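Local atomic coordinates of Bse634I restriction endonuclease (Geobacillus stearothermophilus, PDB entry 1KNV), a protein that is a type II restriction endonuclease of the PDDEXK superfamily, cutting double-stranded DNA at a specific sequence, probably with the help of bound metal ions. Residues Glu45-Leu50 with Glu80-Ile85; Val92-Asn97 with Met286-Ile291; Lys129-Leu132 with Gln137-Leu140; Lys153-Ser158 with Glu183-Trp188; Asp204-Leu209 with Asp249-Thr254. One frame throughout, in Å; residues are numbered along the deposited sequence.

Contact 1: Glu45-Leu50 with Glu80-Ile85; sequences ENLDKL and EVMIAI
Met82 overlaps three side chains of helix 43-60, chiefly with its terminal methyl. Its CE lies 3.5 Å from Leu50 CD1, the two side chains reaching toward each other tip to tip. Leu47 comes in at a slant, its CD2 3.7 Å from Met82 CE and 3.8 Å from Met82 SD, so one branch of that leucine touches both sulfur and methyl. Asn46 adds its CB, 3.8 Å from the same Met82 CE. An extended thioether chain (chi2 175°, chi3 -178°) carries the methyl from one helix to the other; the axes of the short segments approach to 12.1 Å, at 135°. The backbones therefore do not meet, and a long, extended side chain does the bridging. The amide of Asn46 is occupied on its own side of the contact: ND2 donates to the carbonyl oxygens of Ser42 and Thr40, and OD1 pairs with Tyr34 OH. Phe280 touches both Asn46 and Met82, while Leu30, Leu33 and Trp78 pack on Leu50. All four touching residues are buried. This is apolar helix-helix packing in a hydrophobic core, here between helix 43-60 and the long helix 68-93 of the Cfr10I/Bse634I fold.

Contact 2: Val92-Asn97 with Met286-Ile291; sequences VKRELN and MLDQII
Asp288 OD1 is gripped by Arg94 NE at 3.1 Å and by the hydroxyl of Tyr90. The other carboxylate oxygen, OD2, takes Arg94 NH2 at 2.9 Å in a nearly straight bond (166°), lying close to the guanidinium plane. Arg94 thus holds the carboxylate side-on, one nitrogen to each oxygen and each oxygen using its syn lone pair. The grip is uneven, since OD1 is tilted out of the guanidinium plane and the planes of the two groups stand 34° apart. A bend at chi2 (-68°) turns the arginine chain toward the aspartate. Were Arg94 an alanine, Asp288 would probably lose its charged mate and both bonds from the guanidinium, with the Tyr90 hydroxyl still at OD1. Beside the salt bridge, Leu96 CD1 rests 4.2 Å from Ile291 CG1. Glu95, with positive phi, closes helix 68-93 in a Schellman motif, and the chain leaving it faces helix 281-291, whose Met286 and Ile290 pack on strands 147-151, 235-240 and 273-276.

Contact 3: Lys129-Leu132 with Gln137-Leu140; sequences KSLL and QVRL
Leu132, Leu131 and Val138 carry most of this contact, in which the chain leaving helix 118-131 doubles back beside its last turn. Leu132 CD2 sits between several groups: it lies 3.2 Å from Val138 O, 3.9 Å from Gln137 OE1, and over the centre of one face of the Arg139 guanidinium, 3.9 Å from CZ. The bend of Arg139 at chi3 (-63°) folds its flat group back over that methyl. Leu131 points across with both branches, CD1 lying 3.9 Å from Leu140 CB and CD2 meeting Val138 CG1 at 4.2 Å. Val138 also brings its carbonyl oxygen up to the Leu132 backbone, where CA approaches it at 3.5 Å in a CA-H...O contact. The polar link is weak: Gln137 NE2 donates to Leu132 O at 3.0 Å with an N-H...O angle of 123°. With an alanine at Gln137, Leu132 O would probably lose this bond and the OE1 side of the Leu132 methyl would be left uncovered. In the second subunit, Arg269 bonds Gln137 O and Pro267 packs on Leu131. The chain thus reverses just after helix 118-131 and packs back on Leu131 and Leu132, at a subunit interface.

Contact 4: Lys153-Ser158 with Glu183-Trp188; sequences KDLIKS and EGKCKW
Two connecting loops of the PDDEXK fold meet here, one following strand 147-151 and the other leading into strand 191-198, its neighbour in the central mixed sheet. The tight part is the side chain of Leu155. With CG set beside the backbone N (chi1 -66°), the leucine fork points at the facing loop, and Leu100 of strand 99-103 also packs on it. One methyl, Leu155 CD1, comes within 3.6 Å of Cys186 SG in one of two modelled positions of the thiol, so that part of the contact is doubtful. The backbone of Cys186 is hydrogen-bonded to Ile115 and Asp117. On the solvent side, Lys185 touches with the aliphatic base of its chain, crossing the leucine at a slant, while the rest of the chain leads away from Leu155. The surrounding lysines and acidic residues are largely exposed, whereas Leu155 and Cys186 are buried. The other methyl of the fork, Leu155 CD2, lies 4.0 Å from Lys185 CD and 3.6 Å from Lys185 CB.

Contact 5: Asp204-Leu209 with Asp249-Thr254; sequences DRRLQL and DDALQT
Arg206 runs from helix 203-227 onto the last turn of helix 246-251, and its atoms find different neighbours along the way. From CB the chain heads toward the other segment, with CG opposite the backbone N (chi1 -161°). CG meets the branch of Leu252, 3.8 Å from CD2 and 4.1 Å from Leu252 CG, the two side chains crossing at a slant. CD is next, 4.2 Å from Ala251 CB. A turn at chi3 (74°) then lays the guanidinium flat against that methyl, which stands over the centre of one face. NE is 3.6 Å from Ala251 CB, CZ 3.3 Å, and NH1 3.5 Å. At the tip, NH1 forms a salt bridge with Asp248, the residue before Asp249-Thr254. Leu201, Val210 and Ile274 also touch Leu252. Gln253 and Leu207 pack on the second subunit close by. The chemistry is thus divided: the flat face of the cation is spent on a methyl, its charge is met by Asp248 through NH1, and the aliphatic stem joins the leucine, consistent with a guanidinium held in a fixed orientation.

In the fold
Along the chain contact 1 closes first; contact 2 then spans from helix 68-93 to the C-terminal helix 281-291, and contacts 3, 4 and 5 follow one another within that span. Contacts 1 and 2 share helix 68-93, their centres about 20 Å apart. Contact 4 adjoins contact 2, about 17 Å away between centres: helix 281-291 of contact 2 packs on strands 147-151, 235-240 and 273-276 of the mixed sheet, whereas contact 4 joins loops next to strands 147-151 and 191-198. Contacts 1 and 3 are about 40 Å apart between centres, on opposite sides of the chain's centre. Contacts 3 and 5, with centres about 27 Å apart, both reach the second subunit, linking this fold to the four-chain assembly.

Contact 1: Glu45-Leu50 with Glu80-Ile85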
# COMPACT_ATOMS: atom_id res chain seq x y z
N GLU B 45 -46.88 -12.32 -1.61
CA GLU B 45 -48.16 -12.94 -1.92
C GLU B 45 -47.99 -14.39 -2.41
O GLU B 45 -48.74 -15.28 -2.01
CB GLU B 45 -48.93 -12.11 -2.96
CG GLU B 45 -49.78 -10.96 -2.37
CD GLU B 45 -50.42 -10.06 -3.44
OE1 GLU B 45 -50.91 -10.60 -4.45
OE2 GLU B 45 -50.44 -8.83 -3.26
N ASN B 46 -47.00 -14.62 -3.27
CA ASN B 46 -46.73 -15.97 -3.77
C ASN B 46 -46.30 -16.89 -2.62
O ASN B 46 -46.64 -18.07 -2.60
CB ASN B 46 -45.64 -15.92 -4.83
CG ASN B 46 -46.19 -15.58 -6.18
OD1 ASN B 46 -46.63 -16.44 -6.93
ND2 ASN B 46 -46.19 -14.30 -6.50
N LEU B 47 -45.58 -16.31 -1.67
CA LEU B 47 -45.09 -17.08 -0.54
C LEU B 47 -46.22 -17.43 0.43
O LEU B 47 -46.33 -18.57 0.88
CB LEU B 47 -43.99 -16.31 0.20
CG LEU B 47 -42.67 -16.09 -0.54
CD1 LEU B 47 -41.78 -15.12 0.24
CD2 LEU B 47 -42.02 -17.44 -0.73
N ASP B 48 -47.08 -16.44 0.71
CA ASP B 48 -48.23 -16.65 1.59
C ASP B 48 -49.13 -17.72 0.99
O ASP B 48 -49.61 -18.59 1.70
CB ASP B 48 -49.03 -15.36 1.79
CG ASP B 48 -48.29 -14.35 2.62
OD1 ASP B 48 -47.33 -14.75 3.32
OD2 ASP B 48 -48.67 -13.16 2.56
N LYS B 49 -49.32 -17.66 -0.33
CA LYS B 49 -50.15 -18.63 -1.04
C LYS B 49 -49.61 -20.03 -0.85
O LYS B 49 -50.36 -20.95 -0.52
CB LYS B 49 -50.17 -18.29 -2.52
CG LYS B 49 -50.46 -19.46 -3.44
CD LYS B 49 -50.28 -19.02 -4.88
CE LYS B 49 -50.45 -20.17 -5.86
NZ LYS B 49 -50.17 -19.72 -7.25
N LEU B 50 -48.32 -20.20 -1.09
CA LEU B 50 -47.67 -21.49 -0.92
C LEU B 50 -47.86 -21.95 0.52
O LEU B 50 -48.20 -23.11 0.76
CB LEU B 50 -46.17 -21.37 -1.26
CG LEU B 50 -45.81 -21.37 -2.75
CD1 LEU B 50 -44.47 -20.73 -2.98
CD2 LEU B 50 -45.81 -22.80 -3.27
N GLU B 80 -35.62 -18.73 -2.17
CA GLU B 80 -34.37 -19.08 -2.84
C GLU B 80 -34.65 -19.59 -4.24
O GLU B 80 -33.94 -19.25 -5.19
CB GLU B 80 -33.62 -20.15 -2.03
CG GLU B 80 -32.80 -19.62 -0.85
CD GLU B 80 -32.50 -20.68 0.20
OE1 GLU B 80 -32.23 -21.83 -0.17
OE2 GLU B 80 -32.52 -20.36 1.41
N VAL B 81 -35.69 -20.42 -4.36
CA VAL B 81 -36.06 -20.96 -5.66
C VAL B 81 -36.57 -19.84 -6.56
O VAL B 81 -36.25 -19.78 -7.75
CB VAL B 81 -37.15 -22.05 -5.54
CG1 VAL B 81 -37.61 -22.50 -6.93
CG2 VAL B 81 -36.61 -23.24 -4.77
N MET B 82 -37.36 -18.93 -5.99
CA MET B 82 -37.92 -17.80 -6.74
C MET B 82 -36.82 -16.91 -7.31
O MET B 82 -36.86 -16.53 -8.49
CB MET B 82 -38.85 -16.99 -5.85
CG MET B 82 -40.15 -17.72 -5.56
SD MET B 82 -41.22 -16.87 -4.42
CE MET B 82 -42.57 -18.07 -4.32
N ILE B 83 -35.86 -16.57 -6.47
CA ILE B 83 -34.73 -15.75 -6.87
C ILE B 83 -33.98 -16.46 -8.01
O ILE B 83 -33.75 -15.88 -9.07
CB ILE B 83 -33.76 -15.53 -5.68
CG1 ILE B 83 -34.38 -14.54 -4.70
CG2 ILE B 83 -32.42 -14.99 -6.16
CD1 ILE B 83 -34.68 -13.19 -5.32
N ALA B 84 -33.63 -17.72 -7.79
CA ALA B 84 -32.91 -18.51 -8.78
C ALA B 84 -33.63 -18.58 -10.13
O ALA B 84 -33.01 -18.39 -11.17
CB ALA B 84 -32.66 -19.91 -8.25
N ILE B 85 -34.93 -18.87 -10.11
CA ILE B 85 -35.70 -18.97 -11.35
C ILE B 85 -35.78 -17.64 -12.09
O ILE B 85 -35.57 -17.56 -13.30
CB ILE B 85 -37.14 -19.47 -11.07
CG1 ILE B 85 -37.10 -20.88 -10.49
CG2 ILE B 85 -37.99 -19.43 -12.34
CD1 ILE B 85 -36.46 -21.89 -11.40

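Contact 2: Val92-Asn97 with Met286-Ile291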
# COMPACT_ATOMS: atom_id res chain seq x y z
N VAL B 92 -31.87 -14.77 -19.85
CA VAL B 92 -32.40 -15.26 -21.11
C VAL B 92 -33.15 -14.15 -21.83
O VAL B 92 -32.83 -13.85 -22.97
CB VAL B 92 -33.35 -16.45 -20.91
CG1 VAL B 92 -34.09 -16.73 -22.21
CG2 VAL B 92 -32.56 -17.68 -20.50
N LYS B 93 -34.12 -13.53 -21.17
CA LYS B 93 -34.87 -12.47 -21.84
C LYS B 93 -34.06 -11.21 -22.13
O LYS B 93 -34.41 -10.44 -23.03
CB LYS B 93 -36.13 -12.12 -21.04
CG LYS B 93 -35.91 -11.43 -19.72
CD LYS B 93 -37.24 -11.28 -19.03
CE LYS B 93 -37.10 -10.53 -17.74
NZ LYS B 93 -38.36 -10.60 -16.97
N ARG B 94 -32.99 -10.99 -21.37
CA ARG B 94 -32.12 -9.84 -21.58
C ARG B 94 -31.04 -10.21 -22.59
O ARG B 94 -30.26 -9.35 -23.02
CB ARG B 94 -31.47 -9.40 -20.27
CG ARG B 94 -32.40 -8.66 -19.32
CD ARG B 94 -32.80 -7.28 -19.86
NE ARG B 94 -33.49 -6.48 -18.85
CZ ARG B 94 -34.72 -6.71 -18.41
NH1 ARG B 94 -35.43 -7.71 -18.90
NH2 ARG B 94 -35.24 -5.95 -17.45
N GLU B 95 -30.99 -11.49 -22.95
CA GLU B 95 -30.02 -12.02 -23.89
C GLU B 95 -28.58 -11.73 -23.46
O GLU B 95 -27.77 -11.28 -24.26
CB GLU B 95 -30.27 -11.45 -25.29
CG GLU B 95 -31.57 -11.91 -25.93
CD GLU B 95 -31.92 -11.13 -27.19
OE1 GLU B 95 -31.07 -11.07 -28.10
OE2 GLU B 95 -33.04 -10.58 -27.27
N LEU B 96 -28.27 -12.01 -22.20
CA LEU B 96 -26.93 -11.78 -21.67
C LEU B 96 -26.15 -13.07 -21.85
O LEU B 96 -25.93 -13.81 -20.89
CB LEU B 96 -27.00 -11.42 -20.19
CG LEU B 96 -27.74 -10.12 -19.87
CD1 LEU B 96 -27.93 -9.98 -18.38
CD2 LEU B 96 -26.96 -8.94 -20.40
N ASN B 97 -25.73 -13.34 -23.09
CA ASN B 97 -25.02 -14.57 -23.39
C ASN B 97 -23.67 -14.77 -22.71
O ASN B 97 -23.12 -15.86 -22.77
CB ASN B 97 -24.85 -14.73 -24.90
CG ASN B 97 -23.99 -13.63 -25.52
OD1 ASN B 97 -23.32 -12.87 -24.81
ND2 ASN B 97 -23.99 -13.56 -26.85
N MET B 286 -33.15 -4.81 -10.09
CA MET B 286 -31.92 -4.91 -9.32
C MET B 286 -30.79 -5.41 -10.21
O MET B 286 -29.71 -4.84 -10.22
CB MET B 286 -32.09 -5.88 -8.16
CG MET B 286 -30.77 -6.30 -7.54
SD MET B 286 -30.99 -7.40 -6.18
CE MET B 286 -31.41 -8.90 -7.00
N LEU B 287 -31.05 -6.49 -10.94
CA LEU B 287 -30.04 -7.07 -11.81
C LEU B 287 -29.67 -6.11 -12.91
O LEU B 287 -28.52 -6.08 -13.34
CB LEU B 287 -30.55 -8.38 -12.40
CG LEU B 287 -30.71 -9.48 -11.35
CD1 LEU B 287 -31.37 -10.71 -11.97
CD2 LEU B 287 -29.33 -9.80 -10.76
N ASP B 288 -30.63 -5.31 -13.36
CA ASP B 288 -30.32 -4.34 -14.40
C ASP B 288 -29.30 -3.35 -13.89
O ASP B 288 -28.35 -3.02 -14.60
CB ASP B 288 -31.57 -3.57 -14.83
CG ASP B 288 -32.42 -4.34 -15.83
OD1 ASP B 288 -31.86 -5.22 -16.53
OD2 ASP B 288 -33.63 -4.06 -15.91
N GLN B 289 -29.47 -2.89 -12.66
CA GLN B 289 -28.54 -1.92 -12.10
C GLN B 289 -27.19 -2.52 -11.82
O GLN B 289 -26.17 -1.84 -11.87
CB GLN B 289 -29.08 -1.32 -10.80
CG GLN B 289 -28.17 -0.20 -10.31
CD GLN B 289 -28.56 0.37 -8.96
OE1 GLN B 289 -29.73 0.73 -8.75
NE2 GLN B 289 -27.59 0.49 -8.06
N ILE B 290 -27.19 -3.82 -11.52
CA ILE B 290 -25.96 -4.52 -11.22
C ILE B 290 -25.14 -4.85 -12.47
O ILE B 290 -23.95 -4.59 -12.50
CB ILE B 290 -26.25 -5.82 -10.45
CG1 ILE B 290 -26.77 -5.49 -9.06
CG2 ILE B 290 -25.01 -6.67 -10.36
CD1 ILE B 290 -27.05 -6.70 -8.22
N ILE B 291 -25.78 -5.39 -13.50
CA ILE B 291 -25.05 -5.76 -14.72
C ILE B 291 -24.51 -4.55 -15.50
O ILE B 291 -23.40 -4.60 -16.03
CB ILE B 291 -25.92 -6.65 -15.66
CG1 ILE B 291 -25.89 -8.11 -15.20
CG2 ILE B 291 -25.39 -6.60 -17.08
CD1 ILE B 291 -26.67 -8.40 -13.97

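Contact 3: Lys129-Leu132 with Gln137-Leu140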
# COMPACT_ATOMS: atom_id res chain seq x y z
N LYS B 129 -2.48 -19.90 4.59
CA LYS B 129 -1.34 -20.55 5.24
C LYS B 129 -0.40 -19.49 5.82
O LYS B 129 0.19 -19.68 6.89
CB LYS B 129 -0.61 -21.44 4.22
CG LYS B 129 -1.55 -22.44 3.56
CD LYS B 129 -0.98 -23.11 2.30
CE LYS B 129 -2.03 -24.02 1.65
NZ LYS B 129 -1.51 -24.75 0.47
N SER B 130 -0.28 -18.36 5.12
CA SER B 130 0.56 -17.26 5.56
C SER B 130 0.03 -16.71 6.89
O SER B 130 0.77 -16.55 7.86
CB SER B 130 0.52 -16.17 4.49
OG SER B 130 1.57 -15.24 4.63
N LEU B 131 -1.27 -16.43 6.91
CA LEU B 131 -1.95 -15.88 8.09
C LEU B 131 -1.90 -16.80 9.29
O LEU B 131 -1.60 -16.36 10.40
CB LEU B 131 -3.42 -15.59 7.76
CG LEU B 131 -3.71 -14.43 6.83
CD1 LEU B 131 -5.20 -14.35 6.57
CD2 LEU B 131 -3.22 -13.15 7.45
N LEU B 132 -2.24 -18.06 9.06
CA LEU B 132 -2.26 -19.08 10.12
C LEU B 132 -0.86 -19.45 10.61
O LEU B 132 -0.73 -20.24 11.54
CB LEU B 132 -2.99 -20.33 9.63
CG LEU B 132 -4.51 -20.22 9.49
CD1 LEU B 132 -5.05 -21.39 8.67
CD2 LEU B 132 -5.15 -20.19 10.88
N GLN B 137 -2.39 -16.98 15.89
CA GLN B 137 -3.07 -17.35 14.66
C GLN B 137 -4.15 -16.39 14.19
O GLN B 137 -5.04 -16.00 14.95
CB GLN B 137 -3.70 -18.73 14.82
CG GLN B 137 -2.73 -19.86 14.96
CD GLN B 137 -3.25 -21.11 14.31
OE1 GLN B 137 -4.42 -21.47 14.49
NE2 GLN B 137 -2.40 -21.78 13.55
N VAL B 138 -4.06 -16.03 12.92
CA VAL B 138 -5.03 -15.16 12.28
C VAL B 138 -5.67 -16.09 11.25
O VAL B 138 -5.02 -17.01 10.76
CB VAL B 138 -4.36 -13.96 11.58
CG1 VAL B 138 -5.42 -13.02 11.03
CG2 VAL B 138 -3.47 -13.23 12.56
N ARG B 139 -6.93 -15.85 10.93
CA ARG B 139 -7.60 -16.74 10.02
C ARG B 139 -8.43 -16.02 8.95
O ARG B 139 -9.06 -15.00 9.23
CB ARG B 139 -8.49 -17.67 10.85
CG ARG B 139 -9.16 -18.80 10.12
CD ARG B 139 -10.11 -19.53 11.06
NE ARG B 139 -9.39 -20.14 12.17
CZ ARG B 139 -8.74 -21.31 12.08
NH1 ARG B 139 -8.73 -21.99 10.94
NH2 ARG B 139 -8.12 -21.80 13.15
N LEU B 140 -8.40 -16.54 7.73
CA LEU B 140 -9.17 -15.95 6.64
C LEU B 140 -10.47 -16.73 6.63
O LEU B 140 -10.48 -17.91 6.30
CB LEU B 140 -8.47 -16.12 5.28
CG LEU B 140 -9.29 -15.58 4.10
CD1 LEU B 140 -9.49 -14.08 4.27
CD2 LEU B 140 -8.62 -15.87 2.78

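Contact 4: Lys153-Ser158 with Glu183-Trp188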
# COMPACT_ATOMS: atom_id res chain seq x y z
N LYS B 153 -17.85 -15.69 -21.02
CA LYS B 153 -18.51 -16.35 -22.14
C LYS B 153 -18.34 -17.85 -22.24
O LYS B 153 -19.30 -18.57 -22.48
CB LYS B 153 -18.08 -15.71 -23.46
CG LYS B 153 -18.88 -16.23 -24.65
CD LYS B 153 -18.56 -15.49 -25.93
CE LYS B 153 -19.36 -16.08 -27.09
NZ LYS B 153 -19.07 -15.43 -28.40
N ASP B 154 -17.12 -18.34 -22.06
CA ASP B 154 -16.86 -19.77 -22.18
C ASP B 154 -17.56 -20.65 -21.15
O ASP B 154 -17.46 -21.87 -21.22
CB ASP B 154 -15.35 -20.03 -22.16
CG ASP B 154 -14.75 -19.92 -20.77
OD1 ASP B 154 -15.49 -19.61 -19.82
OD2 ASP B 154 -13.53 -20.14 -20.64
N LEU B 155 -18.28 -20.06 -20.20
CA LEU B 155 -18.99 -20.84 -19.19
C LEU B 155 -20.43 -21.12 -19.59
O LEU B 155 -21.12 -21.92 -18.95
CB LEU B 155 -19.01 -20.09 -17.85
CG LEU B 155 -17.69 -19.85 -17.13
CD1 LEU B 155 -17.95 -19.11 -15.84
CD2 LEU B 155 -17.03 -21.18 -16.84
N ILE B 156 -20.88 -20.46 -20.66
CA ILE B 156 -22.25 -20.58 -21.14
C ILE B 156 -22.58 -21.81 -21.98
O ILE B 156 -21.97 -22.05 -23.02
CB ILE B 156 -22.63 -19.31 -21.93
CG1 ILE B 156 -22.27 -18.07 -21.11
CG2 ILE B 156 -24.12 -19.33 -22.28
CD1 ILE B 156 -22.94 -17.98 -19.78
N LYS B 157 -23.55 -22.59 -21.51
CA LYS B 157 -24.01 -23.78 -22.21
C LYS B 157 -25.37 -23.43 -22.83
O LYS B 157 -26.15 -22.68 -22.24
CB LYS B 157 -24.16 -24.95 -21.24
CG LYS B 157 -22.88 -25.28 -20.50
CD LYS B 157 -22.87 -26.70 -19.93
CE LYS B 157 -23.94 -26.90 -18.87
NZ LYS B 157 -23.93 -28.30 -18.32
N SER B 158 -25.64 -23.98 -24.01
CA SER B 158 -26.90 -23.71 -24.70
C SER B 158 -28.14 -24.01 -23.85
O SER B 158 -29.17 -23.35 -24.01
CB SER B 158 -26.98 -24.52 -26.01
OG SER B 158 -27.23 -25.89 -25.75
N GLU B 183 -17.63 -25.02 -11.30
CA GLU B 183 -16.62 -25.25 -10.27
C GLU B 183 -15.22 -25.39 -10.88
O GLU B 183 -15.00 -26.20 -11.78
CB GLU B 183 -16.95 -26.51 -9.46
CG GLU B 183 -15.82 -27.00 -8.53
CD GLU B 183 -16.29 -28.05 -7.52
OE1 GLU B 183 -17.24 -28.81 -7.84
OE2 GLU B 183 -15.70 -28.13 -6.41
N GLY B 184 -14.30 -24.56 -10.38
CA GLY B 184 -12.92 -24.56 -10.82
C GLY B 184 -12.68 -23.96 -12.18
O GLY B 184 -11.57 -24.02 -12.69
N LYS B 185 -13.70 -23.36 -12.76
CA LYS B 185 -13.59 -22.78 -14.10
C LYS B 185 -13.57 -21.26 -14.21
O LYS B 185 -13.29 -20.72 -15.27
CB LYS B 185 -14.76 -23.25 -14.96
CG LYS B 185 -14.90 -24.75 -15.20
CD LYS B 185 -16.25 -25.02 -15.87
CE LYS B 185 -16.31 -26.39 -16.52
NZ LYS B 185 -15.95 -27.47 -15.56
N CYS B 186 -13.87 -20.57 -13.11
CA CYS B 186 -13.92 -19.12 -13.14
C CYS B 186 -12.63 -18.37 -12.91
O CYS B 186 -11.93 -18.60 -11.93
CB CYS B 186 -14.95 -18.63 -12.12
SG CYS B 186 -16.57 -19.23 -12.47
N LYS B 187 -12.33 -17.45 -13.82
CA LYS B 187 -11.15 -16.62 -13.71
C LYS B 187 -11.56 -15.67 -12.59
O LYS B 187 -12.71 -15.24 -12.52
CB LYS B 187 -10.91 -15.83 -15.00
CG LYS B 187 -10.38 -16.66 -16.17
CD LYS B 187 -10.33 -15.83 -17.45
CE LYS B 187 -9.62 -14.49 -17.23
NZ LYS B 187 -9.41 -13.71 -18.50
N TRP B 188 -10.62 -15.36 -11.70
CA TRP B 188 -10.92 -14.50 -10.57
C TRP B 188 -11.62 -13.19 -10.93
O TRP B 188 -12.52 -12.77 -10.21
CB TRP B 188 -9.64 -14.19 -9.80
CG TRP B 188 -8.80 -13.17 -10.45
CD1 TRP B 188 -7.94 -13.35 -11.49
CD2 TRP B 188 -8.74 -11.77 -10.12
NE1 TRP B 188 -7.35 -12.15 -11.83
CE2 TRP B 188 -7.83 -11.17 -11.00
CE3 TRP B 188 -9.38 -10.98 -9.16
CZ2 TRP B 188 -7.53 -9.81 -10.95
CZ3 TRP B 188 -9.09 -9.63 -9.11
CH2 TRP B 188 -8.18 -9.06 -10.00

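Contact 5: Asp204-Leu209 with Asp249-Thr254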
# COMPACT_ATOMS: atom_id res chain seq x y z
N ASP B 204 -29.19 -6.98 13.05
CA ASP B 204 -28.31 -8.11 12.80
C ASP B 204 -28.16 -8.44 11.32
O ASP B 204 -27.08 -8.78 10.86
CB ASP B 204 -28.78 -9.35 13.58
CG ASP B 204 -30.11 -9.92 13.09
OD1 ASP B 204 -31.02 -9.12 12.78
OD2 ASP B 204 -30.24 -11.16 13.02
N ARG B 205 -29.25 -8.31 10.56
CA ARG B 205 -29.21 -8.61 9.14
C ARG B 205 -28.52 -7.53 8.34
O ARG B 205 -27.89 -7.79 7.33
CB ARG B 205 -30.63 -8.83 8.62
CG ARG B 205 -31.23 -10.13 9.11
CD ARG B 205 -32.72 -10.14 8.91
NE ARG B 205 -33.31 -11.38 9.40
CZ ARG B 205 -34.61 -11.53 9.63
NH1 ARG B 205 -35.44 -10.53 9.41
NH2 ARG B 205 -35.07 -12.69 10.07
N ARG B 206 -28.63 -6.30 8.81
CA ARG B 206 -27.99 -5.19 8.13
C ARG B 206 -26.48 -5.32 8.34
O ARG B 206 -25.69 -5.09 7.42
CB ARG B 206 -28.48 -3.88 8.71
CG ARG B 206 -28.25 -2.70 7.82
CD ARG B 206 -28.73 -1.44 8.50
NE ARG B 206 -27.81 -1.06 9.56
CZ ARG B 206 -28.04 -0.11 10.46
NH1 ARG B 206 -29.18 0.56 10.44
NH2 ARG B 206 -27.12 0.17 11.38
N LEU B 207 -26.09 -5.71 9.55
CA LEU B 207 -24.69 -5.86 9.89
C LEU B 207 -24.09 -7.00 9.08
O LEU B 207 -22.93 -6.92 8.67
CB LEU B 207 -24.53 -6.14 11.39
CG LEU B 207 -23.09 -6.12 11.92
CD1 LEU B 207 -22.49 -4.75 11.70
CD2 LEU B 207 -23.07 -6.47 13.40
N GLN B 208 -24.87 -8.04 8.81
CA GLN B 208 -24.37 -9.16 8.01
C GLN B 208 -24.00 -8.69 6.61
O GLN B 208 -23.03 -9.16 6.02
CB GLN B 208 -25.40 -10.26 7.91
CG GLN B 208 -25.71 -10.89 9.23
CD GLN B 208 -26.92 -11.79 9.16
OE1 GLN B 208 -27.36 -12.32 10.18
NE2 GLN B 208 -27.46 -11.97 7.97
N LEU B 209 -24.79 -7.77 6.05
CA LEU B 209 -24.49 -7.25 4.72
C LEU B 209 -23.19 -6.49 4.79
O LEU B 209 -22.30 -6.69 3.97
CB LEU B 209 -25.59 -6.32 4.24
CG LEU B 209 -26.91 -7.01 3.90
CD1 LEU B 209 -27.94 -5.99 3.49
CD2 LEU B 209 -26.66 -8.01 2.79
N ASP B 249 -30.54 2.97 4.73
CA ASP B 249 -29.77 3.32 3.56
C ASP B 249 -28.54 4.13 3.98
O ASP B 249 -27.44 3.92 3.46
CB ASP B 249 -30.61 4.15 2.60
CG ASP B 249 -29.97 4.27 1.24
OD1 ASP B 249 -30.11 3.32 0.44
OD2 ASP B 249 -29.31 5.30 1.00
N ASP B 250 -28.73 5.05 4.91
CA ASP B 250 -27.63 5.87 5.42
C ASP B 250 -26.54 4.97 5.98
O ASP B 250 -25.36 5.11 5.65
CB ASP B 250 -28.12 6.80 6.53
CG ASP B 250 -28.87 8.02 6.01
OD1 ASP B 250 -29.45 8.75 6.85
OD2 ASP B 250 -28.87 8.26 4.77
N ALA B 251 -26.96 4.05 6.85
CA ALA B 251 -26.05 3.12 7.49
C ALA B 251 -25.32 2.23 6.50
O ALA B 251 -24.17 1.87 6.73
CB ALA B 251 -26.81 2.26 8.48
N LEU B 252 -25.97 1.90 5.39
CA LEU B 252 -25.37 1.04 4.38
C LEU B 252 -24.46 1.84 3.44
O LEU B 252 -24.16 1.42 2.32
CB LEU B 252 -26.45 0.32 3.58
CG LEU B 252 -27.25 -0.75 4.32
CD1 LEU B 252 -28.31 -1.33 3.41
CD2 LEU B 252 -26.27 -1.81 4.76
N GLN B 253 -23.99 2.99 3.93
CA GLN B 253 -23.08 3.86 3.17
C GLN B 253 -21.69 3.77 3.79
O GLN B 253 -20.73 4.35 3.29
CB GLN B 253 -23.54 5.32 3.19
CG GLN B 253 -24.65 5.64 2.22
CD GLN B 253 -25.05 7.10 2.27
OE1 GLN B 253 -24.26 7.98 2.62
NE2 GLN B 253 -26.30 7.37 1.91
N THR B 254 -21.59 3.00 4.87
CA THR B 254 -20.34 2.78 5.59
C THR B 254 -19.23 2.36 4.61
O THR B 254 -19.43 1.50 3.74
CB THR B 254 -20.56 1.71 6.69
OG1 THR B 254 -19.34 1.47 7.39
CG2 THR B 254 -21.04 0.41 6.09